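Local coordinates for protein colicin-D (Escherichia coli, PDB 5ZNM) that kills Escherichia coli and close relatives as a plasmid-encoded toxin that inhibits protein synthesis, this chain comprising its central domain and C-terminal tRNase domain, at residues Val57-Ala69 / Pro230-Ser242. Residues are numbered along the deposited sequence; the frame is centred on the assembly and turned at random.
Sequences VQLAMTGTGVWTA and PVTPVHTGTEVKS
His235 bonds through both ring nitrogens. His235 ND1 donates to Thr64 O at 3.2 Å, a bent bond (142° at the hydrogen) that reaches the oxygen from above the carbonyl plane. His235 NE2 donates to Thr238 O at 2.8 Å, nearly straight and in the ring plane, and this steadies the ring within its own loop. If both nitrogens donate, the ring would be the imidazolium form; the bent ND1 bond makes this only a possibility. Met61 lays its CE over one face of the ring, 3.3 Å from His235 ND1; its chain bends at chi2 and chi3 to bring the methyl there. Thr64 OG1 lies at the ring edge.

Trp67 packs against Val240. Val240 CB sits over the five-membered ring of Trp67 in a CH-pi contact, 3.7 Å from its centroid. Val240 CG2 spreads over CG and CD1 of Trp67, while Val240 CG1 lies above CD2 and CE2 and also meets Leu59 CD2. Val66 CG2 touches Thr232 CG2 at 3.5 Å. With OG1 anti to the carbonyl carbon (chi1 -56°), Thr232 turns CG2 to Val66 and its hydroxyl to Asn51 and Asn212.

The backbones join at a single bridge. Val66 N donates to Pro233 O at 2.8 Å, and His235 N donates to Val66 O at 2.9 Å. Thr64 and Gly65 form a classic beta bulge opposite Met61. There Gly65 CA comes 3.2 Å from Pro233 O.

Segment 230-242 thus crosses the end of the hairpin formed by strands 56-61 and 65-71, the latter outermost in its sheet within this chain. Ile73 of the second subunit packs on Trp67. Polar bonds fix the loop at Val66 and Thr64, and apolar packing of Val240 on Trp67 holds its far end.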
loop_
_atom_site.group_PDB
_atom_site.type_symbol
_atom_site.label_atom_id
_atom_site.label_comp_id
_atom_site.label_asym_id
_atom_site.label_seq_id
_atom_site.Cartn_x
_atom_site.Cartn_y
_atom_site.Cartn_z
ATOM N N VAL A 57 -4.477 5.714 1.809
ATOM C CA VAL A 57 -4.355 6.384 3.104
ATOM C C VAL A 57 -3.066 7.185 3.076
ATOM O O VAL A 57 -2.030 6.689 2.619
ATOM C CB VAL A 57 -4.346 5.365 4.260
ATOM C CG1 VAL A 57 -4.159 6.080 5.613
ATOM C CG2 VAL A 57 -5.622 4.528 4.251
ATOM N N GLN A 58 -3.113 8.425 3.566
ATOM C CA GLN A 58 -1.939 9.276 3.489
ATOM C C GLN A 58 -1.735 10.008 4.803
ATOM O O GLN A 58 -2.692 10.376 5.493
ATOM C CB GLN A 58 -2.046 10.304 2.357
ATOM C CG GLN A 58 -1.991 9.671 0.960
ATOM C CD GLN A 58 -2.313 10.680 -0.141
ATOM O OE1 GLN A 58 -1.929 11.844 -0.057
ATOM N NE2 GLN A 58 -3.041 10.230 -1.183
ATOM N N LEU A 59 -0.467 10.241 5.122
ATOM C CA LEU A 59 -0.084 11.058 6.267
ATOM C C LEU A 59 0.977 12.025 5.785
ATOM O O LEU A 59 2.041 11.598 5.331
ATOM C CB LEU A 59 0.441 10.199 7.418
ATOM C CG LEU A 59 1.000 10.952 8.621
ATOM C CD1 LEU A 59 -0.062 11.827 9.251
ATOM C CD2 LEU A 59 1.556 9.973 9.654
ATOM N N ALA A 60 0.678 13.316 5.842
ATOM C CA ALA A 60 1.619 14.334 5.409
ATOM C C ALA A 60 2.029 15.165 6.611
ATOM O O ALA A 60 1.213 15.444 7.495
ATOM C CB ALA A 60 1.018 15.229 4.311
ATOM N N MET A 61 3.302 15.534 6.648
ATOM C CA MET A 61 3.844 16.376 7.705
ATOM C C MET A 61 4.721 17.437 7.056
ATOM O O MET A 61 5.546 17.112 6.196
ATOM C CB MET A 61 4.639 15.535 8.708
ATOM C CG MET A 61 3.830 14.407 9.358
ATOM S SD MET A 61 4.735 12.835 9.541
ATOM C CE MET A 61 4.754 12.251 7.838
ATOM N N THR A 62 4.523 18.702 7.435
ATOM C CA THR A 62 5.356 19.769 6.886
ATOM C C THR A 62 6.833 19.441 7.079
ATOM O O THR A 62 7.250 18.955 8.137
ATOM C CB THR A 62 5.026 21.113 7.543
ATOM O OG1 THR A 62 5.133 20.986 8.962
ATOM C CG2 THR A 62 3.608 21.559 7.185
ATOM N N GLY A 63 7.614 19.654 6.022
ATOM C CA GLY A 63 9.044 19.443 6.064
ATOM C C GLY A 63 9.525 18.014 5.904
ATOM O O GLY A 63 10.741 17.802 5.814
ATOM N N THR A 64 8.629 17.012 5.890
ATOM C CA THR A 64 9.080 15.633 5.726
ATOM C C THR A 64 8.221 14.814 4.763
ATOM O O THR A 64 8.283 13.585 4.805
ATOM C CB THR A 64 9.129 14.873 7.062
ATOM O OG1 THR A 64 7.801 14.703 7.568
ATOM C CG2 THR A 64 9.976 15.612 8.093
ATOM N N GLY A 65 7.403 15.434 3.930
ATOM C CA GLY A 65 6.767 14.700 2.840
ATOM C C GLY A 65 5.508 13.924 3.202
ATOM O O GLY A 65 4.925 14.043 4.285
ATOM N N VAL A 66 5.097 13.089 2.245
ATOM C CA VAL A 66 3.845 12.344 2.307
ATOM C C VAL A 66 4.151 10.856 2.408
ATOM O O VAL A 66 4.942 10.321 1.622
ATOM C CB VAL A 66 2.968 12.629 1.075
ATOM C CG1 VAL A 66 1.715 11.760 1.100
ATOM C CG2 VAL A 66 2.612 14.115 1.036
ATOM N N TRP A 67 3.522 10.198 3.378
ATOM C CA TRP A 67 3.490 8.745 3.477
ATOM C C TRP A 67 2.178 8.240 2.882
ATOM O O TRP A 67 1.113 8.780 3.192
ATOM C CB TRP A 67 3.607 8.333 4.945
ATOM C CG TRP A 67 3.557 6.846 5.230
ATOM C CD1 TRP A 67 4.610 5.993 5.293
ATOM C CD2 TRP A 67 2.393 6.078 5.547
ATOM N NE1 TRP A 67 4.177 4.730 5.626
ATOM C CE2 TRP A 67 2.817 4.758 5.787
ATOM C CE3 TRP A 67 1.030 6.380 5.650
ATOM C CZ2 TRP A 67 1.928 3.734 6.107
ATOM C CZ3 TRP A 67 0.149 5.371 5.982
ATOM C CH2 TRP A 67 0.604 4.056 6.209
ATOM N N THR A 68 2.255 7.203 2.045
ATOM C CA THR A 68 1.100 6.659 1.336
ATOM C C THR A 68 0.961 5.166 1.622
ATOM O O THR A 68 1.959 4.438 1.680
ATOM C CB THR A 68 1.250 6.873 -0.189
ATOM O OG1 THR A 68 1.356 8.276 -0.472
ATOM C CG2 THR A 68 0.060 6.309 -0.929
ATOM N N ALA A 69 -0.271 4.710 1.818
ATOM C CA ALA A 69 -0.553 3.279 1.863
ATOM C C ALA A 69 -1.728 2.996 0.948
ATOM O O ALA A 69 -2.759 3.671 1.036
ATOM C CB ALA A 69 -0.868 2.798 3.274
ATOM N N PRO A 230 4.444 16.629 -11.613
ATOM C CA PRO A 230 4.925 17.061 -10.293
ATOM C C PRO A 230 5.213 15.848 -9.433
ATOM O O PRO A 230 4.537 14.821 -9.522
ATOM C CB PRO A 230 3.755 17.878 -9.726
ATOM C CG PRO A 230 2.856 18.160 -10.897
ATOM C CD PRO A 230 3.036 16.993 -11.818
ATOM N N VAL A 231 6.223 15.973 -8.586
ATOM C CA VAL A 231 6.617 14.884 -7.700
ATOM C C VAL A 231 6.413 15.371 -6.272
ATOM O O VAL A 231 7.061 16.327 -5.829
ATOM C CB VAL A 231 8.055 14.426 -7.961
ATOM C CG1 VAL A 231 8.507 13.441 -6.886
ATOM C CG2 VAL A 231 8.116 13.727 -9.333
ATOM N N THR A 232 5.472 14.758 -5.576
ATOM C CA THR A 232 5.236 15.106 -4.178
ATOM C C THR A 232 6.390 14.599 -3.317
ATOM O O THR A 232 6.817 13.445 -3.484
ATOM C CB THR A 232 3.919 14.494 -3.709
ATOM O OG1 THR A 232 2.865 14.921 -4.576
ATOM C CG2 THR A 232 3.604 14.921 -2.273
ATOM N N PRO A 233 6.948 15.424 -2.425
ATOM C CA PRO A 233 8.021 14.931 -1.549
ATOM C C PRO A 233 7.518 13.767 -0.715
ATOM O O PRO A 233 6.414 13.806 -0.177
ATOM C CB PRO A 233 8.364 16.151 -0.683
ATOM C CG PRO A 233 7.986 17.319 -1.557
ATOM C CD PRO A 233 6.752 16.878 -2.289
ATOM N N VAL A 234 8.323 12.724 -0.632
ATOM C CA VAL A 234 7.919 11.482 0.003
ATOM C C VAL A 234 8.446 11.470 1.427
ATOM O O VAL A 234 9.534 11.987 1.706
ATOM C CB VAL A 234 8.416 10.270 -0.806
ATOM C CG1 VAL A 234 8.140 8.966 -0.073
ATOM C CG2 VAL A 234 7.725 10.266 -2.161
ATOM N N HIS A 235 7.651 10.919 2.338
ATOM C CA HIS A 235 8.052 10.865 3.728
ATOM C C HIS A 235 9.333 10.063 3.889
ATOM O O HIS A 235 9.445 8.931 3.409
ATOM C CB HIS A 235 6.955 10.264 4.600
ATOM C CG HIS A 235 7.358 10.130 6.036
ATOM N ND1 HIS A 235 7.666 11.219 6.824
ATOM C CD2 HIS A 235 7.556 9.037 6.810
ATOM C CE1 HIS A 235 8.013 10.804 8.029
ATOM N NE2 HIS A 235 7.951 9.485 8.048
ATOM N N THR A 236 10.301 10.676 4.558
ATOM C CA THR A 236 11.507 10.018 5.020
ATOM C C THR A 236 11.617 10.215 6.526
ATOM O O THR A 236 10.942 11.065 7.111
ATOM C CB THR A 236 12.749 10.569 4.309
ATOM O OG1 THR A 236 12.641 11.996 4.199
ATOM C CG2 THR A 236 12.891 9.949 2.912
ATOM N N GLY A 237 12.459 9.410 7.151
ATOM C CA GLY A 237 12.678 9.498 8.584
ATOM C C GLY A 237 11.929 8.407 9.336
ATOM O O GLY A 237 12.017 7.230 8.987
ATOM N N THR A 238 11.175 8.807 10.356
ATOM C CA THR A 238 10.625 7.856 11.312
ATOM C C THR A 238 9.493 7.032 10.705
ATOM O O THR A 238 8.656 7.537 9.950
ATOM C CB THR A 238 10.138 8.595 12.559
ATOM O OG1 THR A 238 11.273 9.082 13.282
ATOM C CG2 THR A 238 9.321 7.680 13.473
ATOM N N GLU A 239 9.471 5.753 11.067
ATOM C CA GLU A 239 8.496 4.816 10.536
ATOM C C GLU A 239 7.090 5.180 11.004
ATOM O O GLU A 239 6.881 5.604 12.147
ATOM C CB GLU A 239 8.852 3.390 10.972
ATOM C CG GLU A 239 10.292 2.932 10.691
ATOM C CD GLU A 239 11.358 3.767 11.414
ATOM O OE1 GLU A 239 12.383 4.078 10.807
ATOM O OE2 GLU A 239 11.146 4.128 12.575
ATOM N N VAL A 240 6.129 5.038 10.100
ATOM C CA VAL A 240 4.723 5.271 10.402
ATOM C C VAL A 240 4.115 3.930 10.802
ATOM O O VAL A 240 4.101 2.986 10.005
ATOM C CB VAL A 240 4.002 5.895 9.197
ATOM C CG1 VAL A 240 2.495 6.043 9.442
ATOM C CG2 VAL A 240 4.639 7.248 8.841
ATOM N N LYS A 241 3.648 3.829 12.045
ATOM C CA LYS A 241 3.078 2.577 12.530
ATOM C C LYS A 241 1.966 2.882 13.523
ATOM O O LYS A 241 2.156 3.670 14.455
ATOM C CB LYS A 241 4.159 1.690 13.165
ATOM C CG LYS A 241 4.747 2.233 14.457
ATOM C CD LYS A 241 6.110 1.638 14.756
ATOM C CE LYS A 241 7.014 2.697 15.362
ATOM N NZ LYS A 241 6.976 3.960 14.568
ATOM N N SER A 242 0.810 2.262 13.316
ATOM C CA SER A 242 -0.382 2.572 14.090
ATOM C C SER A 242 -0.473 1.658 15.307
ATOM O O SER A 242 -0.530 0.433 15.172
ATOM C CB SER A 242 -1.629 2.441 13.221
ATOM O OG SER A 242 -1.816 1.095 12.837
#